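Long-range contacts in putative streptothricin acetyltransferase (Bacillus anthracis, PDB 3PP9), which binds acetyl coenzyme A and probably transfers its acetyl group to the antibiotic streptothricin, as a member of the GNAT acetyltransferase family: residues 88-92 with 103-109; 133-137 with 181-185. All coordinates share one frame; numbering follows the deposited sequence.

Contact 1: residues 88-92 with 103-109; sequences IGFIV and IEDITVD. With ACO (acetyl coenzyme *a), chain D.
The ring of F90 takes T107 over one face and the carboxylate of D105 at its edge. T107 CB sits 4.3 Å from the centroid of the F90 ring, 25° off the ring normal, a CH-pi contact between side chains that run side by side in the same direction. D105 OD2 comes to F90 CE2 at 3.8 Å near the ring plane, the carboxylate turned 60° against the ring. With CG between the backbone N and the carbonyl carbon (chi1 61°), the F90 ring leans back over the neighbouring strand and reaches both residues. The carboxylate is itself steadied by T107, whose OG1 gives a 2.8 Å hydrogen bond to the syn lone pair of D105 OD1.

These residues belong to the antiparallel hairpin of strands 86-95 and 101-108 in the GNAT fold; strand 101-108 also lines the acetyl coenzyme A pocket. F90 with T107 and V92 with D105 are hydrogen-bonded pairs; G89 with V108 and I91 with I106 are non-hydrogen-bonded pairs. G89 CA comes within 3.0 Å of T107 O, a tight approach of the two backbones.

On the face of I91 and I106, I91 CG1 lies 3.9 Å from I106 CB and also meets I103 CG2, and both I91 and I103 pack on I122 of helix 117-131. The backbone edge turned from strand 86-95 serves the cofactor in beta-like fashion: V108 N donates to O9P, I106 O accepts from N4P at 2.8 Å, and I106 N holds the acetyl carbonyl O at 3.1 Å. At the far end D109 N binds I88 O at 2.8 Å, while the D109 carboxylate forms a salt bridge with K111.

Contact 2: residues 133-137 with 181-185; sequences NMPGI and WYLHF
F185, the last modelled residue, lays its ring over G136 where strands 136-142 and 178-184 pair antiparallel in the central sheet of the GNAT fold. The pairing begins directly after the Schellman motif that ends helix 117-131, with N133 as its C-prime residue.

Three backbone hydrogen bonds join the segments. I137 and L183 form a hydrogen-bonded pair, bound in both directions, with L183 N to I137 O at 2.8 Å; G136 and H184 follow as a non-hydrogen-bonded pair. Beyond them F185 N reaches P135 O at 3.0 Å in a nearly straight bond (174° at the hydrogen), although the donor is tilted from the carbonyl plane. H184 CD2 also lies 3.2 Å from P135 O, a close contact of a ring carbon beside the one N-H bond.

Aromatic and apolar contacts centre on F185. Its CG stands anti to the carbonyl carbon, beside the backbone N (chi1 -49°), which swings the ring back across the opposing chain. G136 CA approaches one face, 3.7 Å from the ring centroid, in a CH-pi contact, the CA offset toward the rim of the ring. I137 CG1 meets F185 CZ at 3.6 Å, the two side chains crossing at a slant. K130 of helix 117-131 adds a cation-pi interaction with the same ring.

At the subunit interface P135 packs on G169 and H184 on M172, both of the second subunit, and the Y182 hydroxyl is hydrogen-bonded to D163 of the second subunit. At the edge of the F185 ring, in its plane, the carbonyl oxygen of M134, a selenomethionine, lies 3.4 Å from F185 CE2.

Overall arrangement
From the N terminus, the chain first closes contact 1, a local hairpin in which strand 86-95 turns back through residues 96-100 into strand 101-108. Helix 117-131 then crosses over to strand 136-142, which lies parallel beside 101-108. Contact 2 opens there and closes 43 residues later, after helix 146-154 and strand 158-163, when strand 178-184 inserts between 136-142 and 158-163. The two contacts are therefore in series, neither nested nor crossed, with centres about 18 Å apart in one mixed sheet. They meet where I103 CG1 touches I137 CG2 at 3.7 Å, linking the hairpin whose second strand binds the cofactor to the C-terminal strands and the subunit interface.

Contact 1: residues 88-92 with 103-109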
loop_
_atom_site.group_PDB
_atom_site.type_symbol
_atom_site.label_atom_id
_atom_site.label_comp_id
_atom_site.label_asym_id
_atom_site.label_seq_id
_atom_site.Cartn_x
_atom_site.Cartn_y
_atom_site.Cartn_z
ATOM N N ILE A 88 -18.498 -22.268 -4.081
ATOM C CA ILE A 88 -17.403 -22.567 -5.020
ATOM C C ILE A 88 -16.451 -21.387 -5.259
ATOM O O ILE A 88 -15.512 -21.483 -6.055
ATOM C CB ILE A 88 -17.932 -23.080 -6.371
ATOM C CG1 ILE A 88 -18.702 -21.978 -7.122
ATOM C CG2 ILE A 88 -18.765 -24.347 -6.151
ATOM C CD1 ILE A 88 -19.030 -22.317 -8.596
ATOM N N GLY A 89 -16.716 -20.263 -4.605
ATOM C CA GLY A 89 -15.851 -19.099 -4.768
ATOM C C GLY A 89 -16.318 -17.957 -3.887
ATOM O O GLY A 89 -17.400 -18.027 -3.325
ATOM N N PHE A 90 -15.481 -16.940 -3.727
ATOM C CA PHE A 90 -15.837 -15.814 -2.891
ATOM C C PHE A 90 -14.945 -14.618 -3.216
ATOM O O PHE A 90 -13.922 -14.745 -3.891
ATOM C CB PHE A 90 -15.735 -16.182 -1.399
ATOM C CG PHE A 90 -14.362 -16.579 -0.967
ATOM C CD1 PHE A 90 -13.974 -17.905 -0.970
ATOM C CD2 PHE A 90 -13.444 -15.631 -0.586
ATOM C CE1 PHE A 90 -12.689 -18.269 -0.580
ATOM C CE2 PHE A 90 -12.154 -15.993 -0.191
ATOM C CZ PHE A 90 -11.778 -17.310 -0.211
ATOM N N ILE A 91 -15.396 -13.440 -2.802
ATOM C CA ILE A 91 -14.635 -12.221 -2.967
ATOM C C ILE A 91 -14.725 -11.440 -1.647
ATOM O O ILE A 91 -15.809 -11.352 -1.041
ATOM C CB ILE A 91 -15.068 -11.386 -4.207
ATOM C CG1 ILE A 91 -14.075 -10.268 -4.477
ATOM C CG2 ILE A 91 -16.508 -10.884 -4.047
ATOM C CD1 ILE A 91 -14.274 -9.613 -5.851
ATOM N N VAL A 92 -13.566 -10.935 -1.198
ATOM C CA VAL A 92 -13.416 -10.201 0.058
ATOM C C VAL A 92 -13.109 -8.746 -0.295
ATOM O O VAL A 92 -12.134 -8.452 -0.984
ATOM C CB VAL A 92 -12.267 -10.788 0.902
ATOM C CG1 VAL A 92 -12.198 -10.119 2.275
ATOM C CG2 VAL A 92 -12.423 -12.329 1.092
ATOM N N ILE A 103 -10.042 -5.169 -3.283
ATOM C CA ILE A 103 -10.233 -6.611 -3.251
ATOM C C ILE A 103 -9.088 -7.232 -2.466
ATOM O O ILE A 103 -7.952 -7.269 -2.927
ATOM C CB ILE A 103 -10.256 -7.223 -4.657
ATOM C CG1 ILE A 103 -11.338 -6.588 -5.531
ATOM C CG2 ILE A 103 -10.424 -8.760 -4.525
ATOM C CD1 ILE A 103 -11.316 -7.069 -6.998
ATOM N N GLU A 104 -9.401 -7.722 -1.276
ATOM C CA GLU A 104 -8.425 -8.365 -0.424
ATOM C C GLU A 104 -8.112 -9.764 -0.924
ATOM O O GLU A 104 -6.976 -10.236 -0.764
ATOM C CB GLU A 104 -8.962 -8.473 0.991
ATOM C CG GLU A 104 -9.114 -7.141 1.699
ATOM C CD GLU A 104 -7.808 -6.531 2.144
ATOM O OE1 GLU A 104 -6.746 -7.176 2.047
ATOM O OE2 GLU A 104 -7.844 -5.385 2.613
ATOM N N ASP A 105 -9.123 -10.425 -1.508
ATOM C CA ASP A 105 -8.981 -11.781 -2.026
ATOM C C ASP A 105 -10.162 -12.133 -2.892
ATOM O O ASP A 105 -11.303 -11.788 -2.554
ATOM C CB ASP A 105 -8.925 -12.770 -0.830
ATOM C CG ASP A 105 -8.761 -14.257 -1.218
ATOM O OD1 ASP A 105 -8.955 -14.659 -2.377
ATOM O OD2 ASP A 105 -8.460 -15.068 -0.273
ATOM N N ILE A 106 -9.876 -12.720 -4.043
ATOM C CA ILE A 106 -10.919 -13.268 -4.896
ATOM C C ILE A 106 -10.430 -14.678 -5.191
ATOM O O ILE A 106 -9.281 -14.876 -5.593
ATOM C CB ILE A 106 -11.270 -12.468 -6.156
ATOM C CG1 ILE A 106 -12.366 -13.211 -6.957
ATOM C CG2 ILE A 106 -10.017 -12.235 -7.056
ATOM C CD1 ILE A 106 -12.843 -12.496 -8.215
ATOM N N THR A 107 -11.285 -15.659 -4.931
ATOM C CA THR A 107 -10.931 -17.043 -5.186
ATOM C C THR A 107 -12.091 -17.825 -5.750
ATOM O O THR A 107 -13.211 -17.725 -5.266
ATOM C CB THR A 107 -10.507 -17.773 -3.902
ATOM O OG1 THR A 107 -9.272 -17.228 -3.411
ATOM C CG2 THR A 107 -10.287 -19.274 -4.155
ATOM N N VAL A 108 -11.805 -18.592 -6.800
ATOM C CA VAL A 108 -12.762 -19.526 -7.361
ATOM C C VAL A 108 -12.088 -20.906 -7.177
ATOM O O VAL A 108 -10.890 -21.085 -7.487
ATOM C CB VAL A 108 -13.106 -19.231 -8.834
ATOM C CG1 VAL A 108 -13.897 -20.395 -9.463
ATOM C CG2 VAL A 108 -13.895 -17.929 -8.931
ATOM N N ASP A 109 -12.828 -21.869 -6.632
ATOM C CA ASP A 109 -12.319 -23.225 -6.410
ATOM C C ASP A 109 -11.661 -23.685 -7.714
ATOM O O ASP A 109 -12.236 -23.536 -8.795
ATOM C CB ASP A 109 -13.495 -24.128 -6.020
ATOM C CG ASP A 109 -13.088 -25.513 -5.494
ATOM O OD1 ASP A 109 -11.972 -25.713 -4.993
ATOM O OD2 ASP A 109 -13.967 -26.410 -5.521
HETATM N N1A ACO D . -5.367 -16.911 -18.278
HETATM C C2A ACO D . -5.885 -16.044 -19.169
HETATM N N3A ACO D . -7.114 -15.520 -19.052
HETATM C C4A ACO D . -7.896 -15.861 -17.995
HETATM C C5A ACO D . -7.395 -16.815 -17.003
HETATM C C6A ACO D . -6.051 -17.352 -17.203
HETATM N N6A ACO D . -5.557 -18.231 -16.309
HETATM N N7A ACO D . -8.354 -16.988 -16.087
HETATM C C8A ACO D . -9.397 -16.212 -16.457
HETATM N N9A ACO D . -9.117 -15.537 -17.587
HETATM C C1B ACO D . -10.010 -14.641 -18.339
HETATM C C2B ACO D . -11.080 -15.520 -18.990
HETATM O O2B ACO D . -10.708 -16.104 -20.246
HETATM C C3B ACO D . -12.252 -14.585 -19.117
HETATM O O3B ACO D . -12.126 -13.849 -20.327
HETATM P P3B ACO D . -13.374 -13.524 -21.285
HETATM O O7A ACO D . -14.294 -12.673 -20.436
HETATM O O8A ACO D . -13.914 -14.890 -21.624
HETATM O O9A ACO D . -12.699 -12.788 -22.425
HETATM C C4B ACO D . -12.094 -13.651 -17.933
HETATM O O4B ACO D . -10.716 -13.706 -17.531
HETATM C C5B ACO D . -13.010 -14.056 -16.784
HETATM O O5B ACO D . -12.549 -15.304 -16.261
HETATM P P1A ACO D . -13.442 -16.140 -15.224
HETATM O O1A ACO D . -13.742 -17.501 -15.809
HETATM O O2A ACO D . -14.575 -15.251 -14.803
HETATM O O3A ACO D . -12.373 -16.286 -14.019
HETATM P P2A ACO D . -12.349 -17.416 -12.892
HETATM O O4A ACO D . -11.406 -18.463 -13.409
HETATM O O5A ACO D . -13.726 -17.826 -12.444
HETATM O O6A ACO D . -11.698 -16.641 -11.633
HETATM C CBP ACO D . -9.650 -16.124 -10.484
HETATM C CCP ACO D . -10.480 -15.922 -11.745
HETATM C CDP ACO D . -8.414 -15.239 -10.566
HETATM C CEP ACO D . -10.485 -15.746 -9.263
HETATM C CAP ACO D . -9.234 -17.595 -10.362
HETATM O OAP ACO D . -8.257 -17.903 -11.393
HETATM C C9P ACO D . -8.602 -17.947 -9.045
HETATM O O9P ACO D . -9.271 -18.154 -8.063
HETATM N N8P ACO D . -7.268 -18.041 -8.976
HETATM C C7P ACO D . -6.557 -18.437 -7.757
HETATM C C6P ACO D . -6.628 -17.414 -6.654
HETATM C C5P ACO D . -6.078 -16.110 -7.160
HETATM O O5P ACO D . -5.078 -16.066 -7.853
HETATM N N4P ACO D . -6.730 -15.021 -6.819
HETATM C C3P ACO D . -6.331 -13.682 -7.210
HETATM C C2P ACO D . -5.217 -13.260 -6.253
HETATM S S1P ACO D . -5.000 -11.493 -6.221
HETATM C C ACO D . -6.272 -10.986 -5.231
HETATM O O ACO D . -7.058 -11.791 -4.778
HETATM C CH3 ACO D . -6.419 -9.533 -4.940
#

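Contact 2: residues 133-137 with 181-185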
loop_
_atom_site.group_PDB
_atom_site.type_symbol
_atom_site.label_atom_id
_atom_site.label_comp_id
_atom_site.label_asym_id
_atom_site.label_seq_id
_atom_site.Cartn_x
_atom_site.Cartn_y
_atom_site.Cartn_z
ATOM N N ASN A 133 -20.809 4.628 -2.939
ATOM C CA ASN A 133 -20.265 5.865 -3.492
ATOM C C ASN A 133 -18.750 5.858 -3.681
ATOM O O ASN A 133 -18.069 6.896 -3.597
ATOM C CB ASN A 133 -20.702 7.046 -2.621
ATOM C CG ASN A 133 -22.209 7.191 -2.572
ATOM O OD1 ASN A 133 -22.889 7.097 -3.595
ATOM N ND2 ASN A 133 -22.734 7.468 -1.388
HETATM N N MSE A 134 -18.243 4.664 -3.945
HETATM C CA MSE A 134 -16.832 4.452 -4.196
HETATM C C MSE A 134 -16.615 4.639 -5.688
HETATM O O MSE A 134 -17.354 4.086 -6.497
HETATM C CB MSE A 134 -16.453 3.063 -3.728
HETATM C CG MSE A 134 -16.456 2.965 -2.214
HETATM SE SE MSE A 134 -16.194 1.146 -1.552
HETATM C CE MSE A 134 -18.066 0.793 -1.027
ATOM N N PRO A 135 -15.577 5.391 -6.062
ATOM C CA PRO A 135 -15.347 5.687 -7.471
ATOM C C PRO A 135 -14.652 4.630 -8.319
ATOM O O PRO A 135 -14.465 4.852 -9.521
ATOM C CB PRO A 135 -14.516 6.972 -7.407
ATOM C CG PRO A 135 -13.704 6.808 -6.171
ATOM C CD PRO A 135 -14.633 6.110 -5.190
ATOM N N GLY A 136 -14.284 3.495 -7.733
ATOM C CA GLY A 136 -13.632 2.439 -8.476
ATOM C C GLY A 136 -13.271 1.288 -7.568
ATOM O O GLY A 136 -13.651 1.274 -6.390
ATOM N N ILE A 137 -12.549 0.328 -8.132
ATOM C CA ILE A 137 -12.108 -0.847 -7.402
ATOM C C ILE A 137 -10.635 -1.040 -7.717
ATOM O O ILE A 137 -10.183 -0.744 -8.818
ATOM C CB ILE A 137 -12.803 -2.120 -7.862
ATOM C CG1 ILE A 137 -14.312 -2.005 -7.842
ATOM C CG2 ILE A 137 -12.330 -3.299 -7.021
ATOM C CD1 ILE A 137 -14.984 -3.263 -8.377
ATOM N N TRP A 181 -3.590 -2.792 -9.583
ATOM C CA TRP A 181 -4.576 -2.722 -10.663
ATOM C C TRP A 181 -5.760 -1.903 -10.230
ATOM O O TRP A 181 -6.189 -2.006 -9.085
ATOM C CB TRP A 181 -5.053 -4.126 -11.033
ATOM C CG TRP A 181 -4.022 -5.030 -11.648
ATOM C CD1 TRP A 181 -3.132 -5.826 -10.987
ATOM C CD2 TRP A 181 -3.823 -5.271 -13.045
ATOM N NE1 TRP A 181 -2.379 -6.540 -11.895
ATOM C CE2 TRP A 181 -2.787 -6.221 -13.162
ATOM C CE3 TRP A 181 -4.414 -4.774 -14.207
ATOM C CZ2 TRP A 181 -2.326 -6.663 -14.404
ATOM C CZ3 TRP A 181 -3.974 -5.219 -15.426
ATOM C CH2 TRP A 181 -2.927 -6.162 -15.519
ATOM N N TYR A 182 -6.293 -1.136 -11.180
ATOM C CA TYR A 182 -7.389 -0.214 -10.951
ATOM C C TYR A 182 -8.474 -0.254 -12.000
ATOM O O TYR A 182 -8.185 -0.342 -13.182
ATOM C CB TYR A 182 -6.818 1.225 -10.979
ATOM C CG TYR A 182 -5.829 1.469 -9.863
ATOM C CD1 TYR A 182 -6.231 2.013 -8.654
ATOM C CD2 TYR A 182 -4.499 1.096 -9.995
ATOM C CE1 TYR A 182 -5.325 2.178 -7.604
ATOM C CE2 TYR A 182 -3.598 1.261 -8.944
ATOM C CZ TYR A 182 -4.011 1.836 -7.773
ATOM O OH TYR A 182 -3.103 1.951 -6.735
ATOM N N LEU A 183 -9.717 -0.151 -11.550
ATOM C CA LEU A 183 -10.875 -0.070 -12.451
ATOM C C LEU A 183 -11.650 1.141 -11.970
ATOM O O LEU A 183 -12.245 1.097 -10.903
ATOM C CB LEU A 183 -11.766 -1.295 -12.384
ATOM C CG LEU A 183 -13.000 -1.312 -13.297
ATOM C CD1 LEU A 183 -12.588 -1.300 -14.738
ATOM C CD2 LEU A 183 -13.820 -2.551 -13.024
ATOM N N HIS A 184 -11.633 2.214 -12.756
ATOM C CA HIS A 184 -12.351 3.447 -12.416
ATOM C C HIS A 184 -13.714 3.471 -13.080
ATOM O O HIS A 184 -13.848 3.090 -14.234
ATOM C CB HIS A 184 -11.554 4.688 -12.846
ATOM C CG HIS A 184 -12.241 5.981 -12.534
ATOM N ND1 HIS A 184 -12.833 6.766 -13.502
ATOM C CD2 HIS A 184 -12.469 6.605 -11.354
ATOM C CE1 HIS A 184 -13.373 7.831 -12.934
ATOM N NE2 HIS A 184 -13.171 7.754 -11.629
ATOM N N PHE A 185 -14.731 3.912 -12.352
ATOM C CA PHE A 185 -16.060 3.967 -12.926
ATOM C C PHE A 185 -16.275 5.301 -13.639
ATOM O O PHE A 185 -15.880 6.351 -13.126
ATOM C CB PHE A 185 -17.127 3.772 -11.862
ATOM C CG PHE A 185 -16.895 2.580 -10.970
ATOM C CD1 PHE A 185 -16.527 1.351 -11.494
ATOM C CD2 PHE A 185 -17.165 2.665 -9.621
ATOM C CE1 PHE A 185 -16.357 0.262 -10.666
ATOM C CE2 PHE A 185 -17.016 1.580 -8.803
ATOM C CZ PHE A 185 -16.622 0.388 -9.320
#